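Putative leucoanthocyanidin reductase 1 (Vitis vinifera, PDB 3I6I) catalyses the NADPH-dependent reduction of leucoanthocyanidins to flavan-3-ols in the flavonoid pathway of grapevine. Local coordinates at residues A101-M106 and K113-S118; K217-R222 and T296-E301. All coordinates share one frame; numbering follows the deposited sequence.

Contact 1: residues A101-M106 and K113-S118; sequences ALVKAM and KRFLPS. With NDP (NADPH dihydro-nicotinamide-adenine-dinucleotide phosphate), chain B.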
ATOM      1  N   ALA A 101      19.698   3.476  -0.400  1.00  6.51           N
ATOM      2  CA  ALA A 101      20.401   4.784  -0.305  1.00  6.68           C
ATOM      3  C   ALA A 101      19.622   5.796   0.535  1.00  3.79           C
ATOM      4  O   ALA A 101      20.208   6.569   1.290  1.00  3.87           O
ATOM      5  CB  ALA A 101      20.689   5.366  -1.695  1.00  8.20           C
ATOM      6  N   LEU A 102      18.297   5.797   0.418  1.00  5.23           N
ATOM      7  CA  LEU A 102      17.472   6.670   1.246  1.00  5.57           C
ATOM      8  C   LEU A 102      17.623   6.394   2.738  1.00  5.00           C
ATOM      9  O   LEU A 102      17.700   7.342   3.535  1.00  5.21           O
ATOM     10  CB  LEU A 102      15.983   6.562   0.869  1.00  5.42           C
ATOM     11  CG  LEU A 102      14.981   7.438   1.602  1.00  7.68           C
ATOM     12  CD1 LEU A 102      15.292   8.925   1.531  1.00 13.29           C
ATOM     13  CD2 LEU A 102      13.520   7.122   1.097  1.00  6.13           C
ATOM     14  N   VAL A 103      17.637   5.115   3.113  1.00  5.31           N
ATOM     15  CA  VAL A 103      17.857   4.707   4.511  1.00  5.43           C
ATOM     16  C   VAL A 103      19.245   5.165   4.969  1.00  5.46           C
ATOM     17  O   VAL A 103      19.379   5.768   6.026  1.00  5.71           O
ATOM     18  CB  VAL A 103      17.642   3.182   4.718  1.00  4.42           C
ATOM     19  CG1 VAL A 103      18.037   2.739   6.155  1.00  7.07           C
ATOM     20  CG2 VAL A 103      16.185   2.776   4.399  1.00  3.90           C
ATOM     21  N   LYS A 104      20.292   4.923   4.171  1.00  3.86           N
ATOM     22  CA  LYS A 104      21.638   5.394   4.546  0.50  5.52           C
ATOM     23  C   LYS A 104      21.665   6.923   4.736  1.00  4.91           C
ATOM     24  O   LYS A 104      22.335   7.453   5.645  1.00  4.66           O
ATOM     25  CB  LYS A 104      22.668   4.926   3.515  0.50  7.10           C
ATOM     26  CG  LYS A 104      22.846   3.400   3.492  0.50 10.98           C
ATOM     27  CD  LYS A 104      24.177   2.978   2.866  0.50 16.96           C
ATOM     28  CE  LYS A 104      25.384   3.213   3.807  0.50 20.17           C
ATOM     29  NZ  LYS A 104      25.237   2.610   5.208  1.00 16.31           N
ATOM     30  N   ALA A 105      20.920   7.642   3.896  1.00  2.55           N
ATOM     31  CA  ALA A 105      20.836   9.104   3.958  1.00  5.70           C
ATOM     32  C   ALA A 105      20.149   9.559   5.233  1.00  4.85           C
ATOM     33  O   ALA A 105      20.641  10.482   5.928  1.00  2.76           O
ATOM     34  CB  ALA A 105      20.139   9.672   2.724  1.00  2.53           C
ATOM     35  N   MET A 106      19.044   8.907   5.568  1.00  4.11           N
ATOM     36  CA  MET A 106      18.349   9.214   6.820  1.00  5.04           C
ATOM     37  C   MET A 106      19.219   8.925   8.036  1.00  4.86           C
ATOM     38  O   MET A 106      19.222   9.694   9.009  1.00  6.10           O
ATOM     39  CB  MET A 106      17.034   8.455   6.921  1.00  3.75           C
ATOM     40  CG  MET A 106      15.998   8.972   5.978  1.00  4.01           C
ATOM     41  SD  MET A 106      14.384   8.150   6.063  1.00  7.68           S
ATOM     42  CE  MET A 106      14.805   6.479   5.632  1.00  9.32           C
ATOM     43  N   LYS A 113      12.242  11.639  12.405  1.00  7.45           N
ATOM     44  CA  LYS A 113      11.355  11.214  13.504  1.00  5.98           C
ATOM     45  C   LYS A 113      10.509   9.993  13.165  1.00  8.35           C
ATOM     46  O   LYS A 113      10.091   9.256  14.059  1.00  8.04           O
ATOM     47  CB  LYS A 113      10.438  12.361  13.954  1.00  7.50           C
ATOM     48  CG  LYS A 113      11.140  13.722  14.210  1.00 15.15           C
ATOM     49  CD  LYS A 113      12.310  13.666  15.101  1.00 18.41           C
ATOM     50  CE  LYS A 113      12.857  15.107  15.366  1.00 22.54           C
ATOM     51  NZ  LYS A 113      13.391  15.764  14.112  1.00 18.60           N
ATOM     52  N   ARG A 114      10.223   9.781  11.880  1.00  5.28           N
ATOM     53  CA  ARG A 114       9.514   8.578  11.457  1.00  3.30           C
ATOM     54  C   ARG A 114       9.763   8.300   9.984  1.00  2.00           C
ATOM     55  O   ARG A 114       9.686   9.219   9.159  1.00  5.85           O
ATOM     56  CB  ARG A 114       8.021   8.676  11.720  1.00  5.34           C
ATOM     57  CG  ARG A 114       7.302   7.326  11.897  1.00  7.32           C
ATOM     58  CD  ARG A 114       7.640   6.625  13.216  1.00  3.80           C
ATOM     59  NE  ARG A 114       7.096   7.346  14.381  1.00  2.00           N
ATOM     60  CZ  ARG A 114       5.848   7.224  14.839  1.00  5.15           C
ATOM     61  NH1 ARG A 114       4.979   6.390  14.277  1.00  5.78           N
ATOM     62  NH2 ARG A 114       5.465   7.927  15.876  1.00  3.47           N
ATOM     63  N   PHE A 115      10.046   7.047   9.660  1.00  2.21           N
ATOM     64  CA  PHE A 115      10.142   6.576   8.290  1.00  2.92           C
ATOM     65  C   PHE A 115       9.066   5.530   8.069  1.00  2.39           C
ATOM     66  O   PHE A 115       8.974   4.523   8.836  1.00  2.45           O
ATOM     67  CB  PHE A 115      11.505   5.932   8.031  1.00  3.92           C
ATOM     68  CG  PHE A 115      11.686   5.355   6.624  1.00  3.29           C
ATOM     69  CD1 PHE A 115      12.267   4.130   6.476  1.00  4.51           C
ATOM     70  CD2 PHE A 115      11.261   6.044   5.463  1.00  2.20           C
ATOM     71  CE1 PHE A 115      12.467   3.570   5.194  1.00  3.29           C
ATOM     72  CE2 PHE A 115      11.421   5.516   4.210  1.00  4.41           C
ATOM     73  CZ  PHE A 115      12.050   4.289   4.057  1.00  5.10           C
ATOM     74  N   LEU A 116       8.299   5.710   7.006  1.00  3.87           N
ATOM     75  CA  LEU A 116       7.409   4.646   6.520  1.00  5.28           C
ATOM     76  C   LEU A 116       7.911   4.105   5.176  1.00  6.10           C
ATOM     77  O   LEU A 116       7.746   4.786   4.137  1.00  4.64           O
ATOM     78  CB  LEU A 116       5.958   5.151   6.344  1.00  7.35           C
ATOM     79  CG  LEU A 116       5.092   5.354   7.601  1.00  5.77           C
ATOM     80  CD1 LEU A 116       5.734   6.378   8.602  1.00  4.65           C
ATOM     81  CD2 LEU A 116       3.685   5.847   7.211  1.00  6.12           C
ATOM     82  N   PRO A 117       8.558   2.928   5.181  1.00  3.71           N
ATOM     83  CA  PRO A 117       8.992   2.395   3.875  1.00  4.93           C
ATOM     84  C   PRO A 117       7.823   1.933   3.041  1.00  3.83           C
ATOM     85  O   PRO A 117       6.677   1.906   3.522  1.00  6.77           O
ATOM     86  CB  PRO A 117       9.905   1.238   4.233  1.00  5.32           C
ATOM     87  CG  PRO A 117       9.410   0.817   5.623  1.00  8.22           C
ATOM     88  CD  PRO A 117       8.906   2.016   6.298  1.00  6.96           C
ATOM     89  N   SER A 118       8.133   1.550   1.800  1.00  2.00           N
ATOM     90  CA  SER A 118       7.127   1.185   0.820  1.00  3.45           C
ATOM     91  C   SER A 118       6.621  -0.206   1.089  1.00  4.17           C
ATOM     92  O   SER A 118       7.129  -1.198   0.559  1.00  5.81           O
ATOM     93  CB  SER A 118       7.641   1.308  -0.606  1.00  6.56           C
ATOM     94  OG  SER A 118       6.556   1.167  -1.504  1.00  4.84           O
TER
HETATM   95  PA  NDP B 350       3.750   3.096  -8.589  0.70 17.77           P
HETATM   96  O1A NDP B 350       4.600   2.430  -9.644  0.70 18.61           O
HETATM   97  O2A NDP B 350       2.193   3.449  -8.970  0.70 18.06           O
HETATM   98  O5B NDP B 350       4.348   4.475  -8.015  0.70 21.52           O
HETATM   99  C5B NDP B 350       5.691   4.550  -7.651  0.70 16.01           C
HETATM  100  C4B NDP B 350       6.097   5.945  -7.366  0.70 19.65           C
HETATM  101  O4B NDP B 350       7.510   5.784  -6.957  0.70 22.25           O
HETATM  102  C3B NDP B 350       6.101   6.835  -8.636  0.70 18.24           C
HETATM  103  O3B NDP B 350       5.761   8.212  -8.325  0.70 19.64           O
HETATM  104  C2B NDP B 350       7.550   6.752  -9.109  0.70 20.83           C
HETATM  105  O2B NDP B 350       7.894   7.935  -9.832  0.70 22.58           O
HETATM  106  C1B NDP B 350       8.266   6.768  -7.761  0.70 17.39           C
HETATM  107  N9A NDP B 350       9.660   6.324  -7.765  0.70 16.47           N
HETATM  108  C8A NDP B 350      10.088   5.118  -8.139  0.70 16.15           C
HETATM  109  N7A NDP B 350      11.412   5.059  -7.977  0.70 14.54           N
HETATM  110  C5A NDP B 350      11.826   6.229  -7.481  0.70 16.37           C
HETATM  111  C6A NDP B 350      13.077   6.736  -7.122  0.70 21.88           C
HETATM  112  N6A NDP B 350      14.173   5.982  -7.235  0.70 22.81           N
HETATM  113  N1A NDP B 350      13.158   7.996  -6.650  0.70 17.31           N
HETATM  114  C2A NDP B 350      12.061   8.737  -6.512  0.70 21.11           C
HETATM  115  N3A NDP B 350      10.841   8.284  -6.831  0.70 20.11           N
HETATM  116  C4A NDP B 350      10.711   7.034  -7.331  0.70 15.60           C
HETATM  117  O3  NDP B 350       3.709   2.124  -7.319  0.70 18.09           O
HETATM  118  PN  NDP B 350       2.432   1.521  -6.493  0.70 19.12           P
HETATM  119  O1N NDP B 350       1.455   2.479  -5.924  0.70 20.60           O
HETATM  120  O2N NDP B 350       1.900   0.373  -7.429  0.70 23.46           O
HETATM  121  O5D NDP B 350       3.279   0.710  -5.339  0.70 14.85           O
HETATM  122  C5D NDP B 350       3.671   1.380  -4.132  0.70 13.76           C
HETATM  123  C4D NDP B 350       3.770   0.371  -3.024  0.70 13.87           C
HETATM  124  O4D NDP B 350       2.388  -0.016  -2.785  0.70 18.18           O
HETATM  125  C3D NDP B 350       4.534  -0.888  -3.355  0.70 15.12           C
HETATM  126  O3D NDP B 350       5.185  -1.343  -2.173  0.70 13.70           O
HETATM  127  C2D NDP B 350       3.424  -1.863  -3.702  0.70 19.88           C
HETATM  128  O2D NDP B 350       3.851  -3.155  -3.322  0.70 20.25           O
HETATM  129  C1D NDP B 350       2.286  -1.434  -2.779  0.70 16.61           C
HETATM  130  N1N NDP B 350       0.894  -1.614  -3.327  0.70 17.02           N
HETATM  131  C2N NDP B 350      -0.156  -2.127  -2.528  0.70 19.59           C
HETATM  132  C3N NDP B 350      -1.255  -2.616  -3.099  0.70 21.35           C
HETATM  133  C7N NDP B 350      -2.403  -3.143  -2.218  0.70 25.66           C
HETATM  134  O7N NDP B 350      -2.337  -3.077  -0.985  0.70 25.29           O
HETATM  135  N7N NDP B 350      -3.476  -3.583  -2.853  0.70 17.03           N
HETATM  136  C4N NDP B 350      -1.367  -2.634  -4.632  0.70 19.95           C
HETATM  137  C5N NDP B 350      -0.475  -1.569  -5.261  0.70 22.29           C
HETATM  138  C6N NDP B 350       0.550  -1.060  -4.589  0.70 22.28           C
HETATM  139  P2B NDP B 350       8.213   7.797 -11.475  0.70 25.19           P
HETATM  140  O1X NDP B 350       6.960   7.454 -12.197  0.70 29.55           O
HETATM  141  O2X NDP B 350       8.883   9.195 -11.829  0.70 26.92           O
HETATM  142  O3X NDP B 350       9.314   6.669 -11.616  0.70 26.27           O
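M106 lays its terminal methyl squarely on the F115 ring: CE stands 3.4 Å from the ring centroid and only 9° off the normal, a CH-pi contact over the face. The sulfur follows at a slant, SD 4.2 Å from the same centroid and oblique to the ring, which makes this a Met-aromatic pair as well. A bend at chi3 (-61°), after an extended chi2, folds the methyl back onto the ring. F115 meets it with CG anti to the backbone N, reaching out from the strand toward the helix. Beneath the opposite face lies the backbone N of P117, 3.8 Å from the plane, so the ring is held on both faces. Around this tight centre the packing is looser. V103 CG2 approaches F115 CE1 obliquely at 3.9 Å, and L102 CD2 comes to 4.1 Å from F115 CE2. F115 also packs on V87 of strand 86-89 and V147 of helix 133-149. The solvent side of the helix belongs to K104, which turns away from the strand. Past the strand's C-terminal end, S118 OG accepts a 2.9 Å hydrogen bond from NADPH O3D. The axes of segments 101-106 and 114-116 run antiparallel (177°), as expected for the crossover helix and second strand of a beta-alpha-beta unit, here 86-89, 99-109 and 114-116 of the Rossmann fold.

Contact 2: residues K217-R222 and T296-E301; sequences KSVHFR and TTLYPE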
ATOM      1  N   LYS A 217       6.234   0.071  15.105  1.00  2.54           N
ATOM      2  CA  LYS A 217       5.152  -0.912  15.005  1.00  2.08           C
ATOM      3  C   LYS A 217       4.748  -1.223  13.601  1.00  2.66           C
ATOM      4  O   LYS A 217       4.896  -0.400  12.704  1.00  3.52           O
ATOM      5  CB  LYS A 217       3.862  -0.458  15.674  1.00  4.12           C
ATOM      6  CG  LYS A 217       3.958  -0.003  17.086  1.00  7.61           C
ATOM      7  CD  LYS A 217       4.330  -1.105  17.997  1.00  8.09           C
ATOM      8  CE  LYS A 217       4.169  -0.675  19.480  1.00 12.11           C
ATOM      9  NZ  LYS A 217       5.489  -0.315  20.041  1.00 18.11           N
ATOM     10  N   SER A 218       4.172  -2.402  13.460  1.00  3.80           N
ATOM     11  CA  SER A 218       3.391  -2.769  12.253  1.00  3.14           C
ATOM     12  C   SER A 218       1.938  -2.374  12.478  1.00  5.08           C
ATOM     13  O   SER A 218       1.340  -2.774  13.521  1.00  6.62           O
ATOM     14  CB  SER A 218       3.510  -4.256  11.983  1.00  7.60           C
ATOM     15  OG  SER A 218       4.841  -4.600  11.637  1.00  4.86           O
ATOM     16  N   VAL A 219       1.379  -1.593  11.540  1.00  5.04           N
ATOM     17  CA  VAL A 219      -0.004  -1.135  11.608  1.00  2.00           C
ATOM     18  C   VAL A 219      -0.850  -1.935  10.608  1.00  5.02           C
ATOM     19  O   VAL A 219      -0.667  -1.842   9.362  1.00  4.70           O
ATOM     20  CB  VAL A 219      -0.137   0.349  11.309  1.00  4.41           C
ATOM     21  CG1 VAL A 219      -1.590   0.756  11.421  1.00  3.87           C
ATOM     22  CG2 VAL A 219       0.751   1.170  12.278  1.00  3.51           C
ATOM     23  N   HIS A 220      -1.786  -2.701  11.138  1.00  2.59           N
ATOM     24  CA  HIS A 220      -2.605  -3.631  10.336  1.00  3.14           C
ATOM     25  C   HIS A 220      -3.973  -3.011  10.103  1.00  7.69           C
ATOM     26  O   HIS A 220      -4.583  -2.473  11.032  1.00  8.53           O
ATOM     27  CB  HIS A 220      -2.715  -4.987  11.014  1.00  4.12           C
ATOM     28  CG  HIS A 220      -1.377  -5.600  11.331  1.00  3.45           C
ATOM     29  ND1 HIS A 220      -0.656  -6.310  10.387  1.00  6.31           N
ATOM     30  CD2 HIS A 220      -0.606  -5.540  12.440  1.00  3.43           C
ATOM     31  CE1 HIS A 220       0.496  -6.691  10.928  1.00  5.34           C
ATOM     32  NE2 HIS A 220       0.542  -6.266  12.181  1.00  3.61           N
ATOM     33  N   PHE A 221      -4.470  -3.073   8.858  1.00  3.86           N
ATOM     34  CA  PHE A 221      -5.781  -2.538   8.566  1.00  4.25           C
ATOM     35  C   PHE A 221      -6.798  -3.675   8.532  1.00  9.64           C
ATOM     36  O   PHE A 221      -6.882  -4.394   7.532  1.00  5.26           O
ATOM     37  CB  PHE A 221      -5.837  -1.766   7.241  1.00  5.07           C
ATOM     38  CG  PHE A 221      -5.150  -0.410   7.239  1.00  3.69           C
ATOM     39  CD1 PHE A 221      -3.855  -0.245   7.721  1.00  8.34           C
ATOM     40  CD2 PHE A 221      -5.776   0.679   6.620  1.00  5.82           C
ATOM     41  CE1 PHE A 221      -3.250   1.008   7.693  1.00  5.47           C
ATOM     42  CE2 PHE A 221      -5.143   1.948   6.543  1.00  6.30           C
ATOM     43  CZ  PHE A 221      -3.870   2.088   7.092  1.00  4.63           C
ATOM     44  N   ARG A 222      -7.605  -3.802   9.574  1.00  6.08           N
ATOM     45  CA  ARG A 222      -8.599  -4.867   9.638  1.00  6.06           C
ATOM     46  C   ARG A 222     -10.002  -4.351   9.903  1.00  3.28           C
ATOM     47  O   ARG A 222     -10.630  -4.735  10.921  1.00  5.59           O
ATOM     48  CB  ARG A 222      -8.219  -5.886  10.685  1.00  2.57           C
ATOM     49  CG  ARG A 222      -6.900  -6.558  10.455  1.00  5.24           C
ATOM     50  CD  ARG A 222      -6.753  -7.767  11.333  1.00  4.64           C
ATOM     51  NE  ARG A 222      -5.665  -8.642  10.901  1.00  5.64           N
ATOM     52  CZ  ARG A 222      -5.312  -9.778  11.515  1.00  4.11           C
ATOM     53  NH1 ARG A 222      -5.881 -10.144  12.657  1.00  7.76           N
ATOM     54  NH2 ARG A 222      -4.344 -10.545  11.024  1.00  7.76           N
ATOM     55  N   THR A 296      -8.484   0.241  13.239  1.00  5.17           N
ATOM     56  CA  THR A 296      -9.792   0.523  13.769  1.00  3.11           C
ATOM     57  C   THR A 296      -9.826   0.650  15.300  1.00  6.73           C
ATOM     58  O   THR A 296     -10.675   1.326  15.826  1.00  8.60           O
ATOM     59  CB  THR A 296     -10.907  -0.440  13.307  1.00  5.90           C
ATOM     60  OG1 THR A 296     -10.799  -1.684  13.977  1.00  7.75           O
ATOM     61  CG2 THR A 296     -10.847  -0.647  11.841  1.00  7.11           C
ATOM     62  N   THR A 297      -8.889   0.025  16.002  1.00  6.95           N
ATOM     63  CA  THR A 297      -8.808   0.208  17.463  1.00  4.68           C
ATOM     64  C   THR A 297      -7.948   1.423  17.839  1.00  3.29           C
ATOM     65  O   THR A 297      -8.177   2.040  18.888  1.00  3.96           O
ATOM     66  CB  THR A 297      -8.383  -1.099  18.156  1.00 11.65           C
ATOM     67  OG1 THR A 297      -7.065  -1.451  17.796  1.00 21.93           O
ATOM     68  CG2 THR A 297      -9.301  -2.247  17.748  1.00 19.88           C
ATOM     69  N   LEU A 298      -7.006   1.806  16.980  1.00  3.45           N
ATOM     70  CA  LEU A 298      -6.270   3.066  17.144  1.00  4.28           C
ATOM     71  C   LEU A 298      -7.186   4.267  17.038  1.00  6.22           C
ATOM     72  O   LEU A 298      -6.995   5.241  17.759  1.00  3.38           O
ATOM     73  CB  LEU A 298      -5.172   3.224  16.088  1.00  2.60           C
ATOM     74  CG  LEU A 298      -3.963   2.295  16.238  1.00  2.90           C
ATOM     75  CD1 LEU A 298      -3.087   2.349  14.953  1.00  5.82           C
ATOM     76  CD2 LEU A 298      -3.125   2.668  17.517  1.00  6.92           C
ATOM     77  N   TYR A 299      -8.139   4.219  16.092  1.00  4.19           N
ATOM     78  CA  TYR A 299      -8.916   5.403  15.713  1.00  2.05           C
ATOM     79  C   TYR A 299     -10.394   5.048  15.792  1.00  6.96           C
ATOM     80  O   TYR A 299     -11.067   4.852  14.792  1.00  5.16           O
ATOM     81  CB  TYR A 299      -8.485   5.872  14.318  1.00  2.00           C
ATOM     82  CG  TYR A 299      -6.988   6.117  14.266  1.00  2.90           C
ATOM     83  CD1 TYR A 299      -6.396   7.100  15.086  1.00  5.75           C
ATOM     84  CD2 TYR A 299      -6.179   5.395  13.432  1.00  3.45           C
ATOM     85  CE1 TYR A 299      -5.041   7.313  15.064  1.00  5.74           C
ATOM     86  CE2 TYR A 299      -4.828   5.587  13.404  1.00  2.00           C
ATOM     87  CZ  TYR A 299      -4.256   6.543  14.222  1.00  4.48           C
ATOM     88  OH  TYR A 299      -2.911   6.696  14.179  1.00  8.27           O
ATOM     89  N   PRO A 300     -10.888   4.863  17.016  1.00  7.31           N
ATOM     90  CA  PRO A 300     -12.284   4.427  17.172  1.00  9.20           C
ATOM     91  C   PRO A 300     -13.293   5.483  16.720  1.00  5.48           C
ATOM     92  O   PRO A 300     -13.010   6.686  16.741  1.00  4.81           O
ATOM     93  CB  PRO A 300     -12.428   4.206  18.693  1.00  9.94           C
ATOM     94  CG  PRO A 300     -11.272   5.021  19.318  1.00  6.34           C
ATOM     95  CD  PRO A 300     -10.168   4.935  18.296  1.00  4.17           C
ATOM     96  N   GLU A 301     -14.470   5.014  16.326  1.00  6.45           N
ATOM     97  CA  GLU A 301     -15.559   5.906  15.892  1.00  7.69           C
ATOM     98  C   GLU A 301     -15.157   6.786  14.680  1.00  8.55           C
ATOM     99  O   GLU A 301     -15.492   7.994  14.591  1.00 10.26           O
ATOM    100  CB  GLU A 301     -16.088   6.740  17.048  1.00 10.05           C
ATOM    101  CG  GLU A 301     -16.904   5.909  18.026  1.00 15.75           C
ATOM    102  CD  GLU A 301     -17.396   6.706  19.202  1.00 22.98           C
ATOM    103  OE1 GLU A 301     -17.398   7.953  19.126  1.00 22.62           O
ATOM    104  OE2 GLU A 301     -17.778   6.084  20.212  1.00 24.91           O
TER
HETATM  105  O   HOH W   1     -13.167  -3.080  12.652  1.00 12.45           O
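T296 OG1 is gripped by two groups: it is hydrogen-bonded to the carboxylate of E294 and accepts a hydrogen bond from a water at 3.1 Å. The same water donates a weak, long bond of 3.5 Å to R222 O, giving a thin polar bridge between the loop that follows strand 217-220 and the short helix. T296 CG2 lies loosely alongside that carbonyl, 4.2 Å from R222 O. With chi1 at 75°, OG1 sits between the backbone N and the carbonyl carbon, which leaves CG2 anti to the carbonyl carbon, beside the backbone N. E294 serves both segments, because its second carboxylate oxygen receives R222 N. The guanidinium of R222 leads elsewhere, to the carbonyl and ring of F285. Farther along, the contact turns apolar. V219 CG1, anti to its own nitrogen (chi1 -179°), meets L298 CD1 at 4.2 Å, the two side chains crossing obliquely, and both also touch V293 of strand 292-294. The contact buries 124 Å² in all, spanned by one apolar pair, a loose methyl-carbonyl contact and a water bridge with one weak leg. Such chemistry suggests that the helix is placed mainly by the strand it continues, 292-294, with E294 tying R222 N and T296 together and the direct contact adding little beyond apolar packing.

Overall arrangement
Contact 1 belongs to the parallel sheet of the Rossmann fold, at strand 114-116, whereas contact 2 sets strand 217-220 against the short helix that follows strand 292-294. Strand 155-158 links the two, with backbone bonds to F115 of contact 1 through T155 and to V219 of contact 2 through Y156 and C158. Their centres are 23 Å apart and their nearest atoms about 6 Å, without touching. R114 NH2 and Y299 OH each bond to D211. NADPH distinguishes them: contact 1 reaches it directly through S118, while the R222 side chain of contact 2 stays about 13 Å from the cofactor, though about 5 Å from that of N160, a residue of the NADP(+) site.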